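Local atomic coordinates of probable thiol peroxidase (Chromobacterium violaceum, PDB entry 3KEB), a protein that probably reduces peroxides as a thiol-dependent peroxidase of the redoxin family, within the thioredoxin superfamily. Residues V149-R154 against F164-K169. Sequence-based numbering, arbitrary orientation.
Sequences VHYSER and FDAIEK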
# COMPACT_ATOMS: atom_id res chain seq x y z
N VAL A 149 -16.51 21.66 2.76
CA VAL A 149 -16.84 20.66 3.78
C VAL A 149 -18.12 21.04 4.54
O VAL A 149 -18.23 22.17 5.04
CB VAL A 149 -15.65 20.47 4.75
CG1 VAL A 149 -15.96 19.47 5.89
CG2 VAL A 149 -14.42 19.93 3.99
N HIS A 150 -19.07 20.10 4.61
CA HIS A 150 -20.32 20.25 5.43
C HIS A 150 -20.33 19.45 6.74
O HIS A 150 -21.00 19.82 7.73
CB HIS A 150 -21.55 19.82 4.61
CG HIS A 150 -21.89 20.76 3.50
ND1 HIS A 150 -23.06 21.48 3.45
CD2 HIS A 150 -21.19 21.11 2.40
CE1 HIS A 150 -23.07 22.23 2.37
NE2 HIS A 150 -21.94 22.03 1.72
N TYR A 151 -19.53 18.39 6.78
CA TYR A 151 -19.39 17.53 7.95
C TYR A 151 -18.05 16.81 7.87
O TYR A 151 -17.67 16.33 6.78
CB TYR A 151 -20.54 16.47 7.97
CG TYR A 151 -20.42 15.55 9.10
CD1 TYR A 151 -20.95 15.88 10.31
CD2 TYR A 151 -19.70 14.34 8.98
CE1 TYR A 151 -20.82 15.01 11.41
CE2 TYR A 151 -19.55 13.47 10.08
CZ TYR A 151 -20.14 13.81 11.28
OH TYR A 151 -20.04 13.01 12.40
N SER A 152 -17.36 16.68 8.99
CA SER A 152 -16.15 15.84 9.02
C SER A 152 -16.03 15.16 10.40
O SER A 152 -16.37 15.76 11.41
CB SER A 152 -14.87 16.65 8.65
OG SER A 152 -14.54 17.63 9.62
N GLU A 153 -15.51 13.94 10.45
CA GLU A 153 -15.36 13.24 11.69
C GLU A 153 -14.21 12.27 11.54
O GLU A 153 -14.12 11.52 10.55
CB GLU A 153 -16.67 12.47 11.99
CG GLU A 153 -16.62 11.56 13.23
CD GLU A 153 -17.80 10.59 13.30
OE1 GLU A 153 -18.61 10.45 12.35
OE2 GLU A 153 -17.92 9.96 14.35
N ARG A 154 -13.36 12.22 12.55
CA ARG A 154 -12.40 11.11 12.66
C ARG A 154 -12.83 10.18 13.73
O ARG A 154 -13.33 10.60 14.76
CB ARG A 154 -11.05 11.68 13.05
CG ARG A 154 -10.50 12.41 11.98
CD ARG A 154 -9.15 12.94 12.33
NE ARG A 154 -9.22 14.08 13.26
CZ ARG A 154 -8.18 14.82 13.63
NH1 ARG A 154 -6.98 14.54 13.19
NH2 ARG A 154 -8.32 15.84 14.50
N PHE A 164 -23.52 8.38 11.12
CA PHE A 164 -24.31 8.50 9.95
C PHE A 164 -25.59 9.28 10.26
O PHE A 164 -26.04 10.06 9.43
CB PHE A 164 -24.65 7.13 9.37
CG PHE A 164 -23.47 6.38 8.84
CD1 PHE A 164 -22.70 6.88 7.80
CD2 PHE A 164 -23.10 5.17 9.41
CE1 PHE A 164 -21.58 6.19 7.32
CE2 PHE A 164 -22.01 4.47 8.94
CZ PHE A 164 -21.24 4.98 7.92
N ASP A 165 -26.18 9.08 11.44
CA ASP A 165 -27.36 9.87 11.81
C ASP A 165 -27.11 11.38 11.73
O ASP A 165 -27.97 12.15 11.27
CB ASP A 165 -27.88 9.50 13.18
CG ASP A 165 -28.58 8.14 13.19
OD1 ASP A 165 -28.93 7.61 12.10
OD2 ASP A 165 -28.75 7.60 14.31
N ALA A 166 -25.94 11.82 12.16
CA ALA A 166 -25.60 13.24 12.06
C ALA A 166 -25.48 13.74 10.61
O ALA A 166 -25.93 14.84 10.26
CB ALA A 166 -24.28 13.52 12.82
N ILE A 167 -24.85 12.92 9.78
CA ILE A 167 -24.71 13.23 8.34
C ILE A 167 -26.11 13.25 7.68
O ILE A 167 -26.44 14.19 6.94
CB ILE A 167 -23.77 12.22 7.63
CG1 ILE A 167 -22.40 12.16 8.33
CG2 ILE A 167 -23.66 12.57 6.14
CD1 ILE A 167 -21.38 11.13 7.73
N GLU A 168 -26.93 12.23 7.94
CA GLU A 168 -28.34 12.21 7.46
C GLU A 168 -29.09 13.51 7.79
O GLU A 168 -29.79 14.08 6.96
CB GLU A 168 -29.10 11.03 8.06
CG GLU A 168 -30.59 10.85 7.66
CD GLU A 168 -30.81 10.32 6.24
OE1 GLU A 168 -29.94 9.63 5.63
OE2 GLU A 168 -31.91 10.60 5.72
N LYS A 169 -28.94 13.99 9.02
CA LYS A 169 -29.70 15.17 9.44
C LYS A 169 -29.28 16.39 8.60
O LYS A 169 -30.13 17.16 8.14
CB LYS A 169 -29.48 15.37 10.94
CG LYS A 169 -30.26 16.46 11.58
CD LYS A 169 -30.07 16.42 13.12
CE LYS A 169 -30.64 17.67 13.78
NZ LYS A 169 -32.08 17.80 13.43
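The last strand of the thioredoxin-like sheet, 149-154, meets the start of the last modelled helix, 164-177, where the ring of Y151 packs against I167 and A166. I167 lies over one face of the ring: its CG1 sits 3.8 Å from the ring centroid, 24° off the normal, a CH-pi contact displaced toward the rim. I167 CG1 comes 3.5 Å from Y151 CD2, and I167 CD1 continues along the same side, 3.8 Å from Y151 CE2. The two side chains cross at about a right angle. Y151 carries CG anti to its own nitrogen (chi1 178°), which extends the ring from the strand to the helix. On the same side of the ring, but beyond its rim and oblique to it, A166 CB comes 4.0 Å from Y151 CE1.

In this thioredoxin-fold protein the strand runs antiparallel to 139-143 at the edge of the central sheet, and the helix follows. A classic beta bulge places H150 and Y151 together opposite L142. I167 also reaches I140 and F76, so this buried residue bridges the Y151 ring, strand 139-143 and helix 67-77. At the ring edge and in its plane, E153 OE1 lies 2.9 Å from Y151 OH, a weak hydrogen bond at best, since the hydroxyl proton may turn elsewhere. That same carboxylate oxygen accepts the backbone N-H of D163, while D163 OD1 bonds to A166 N.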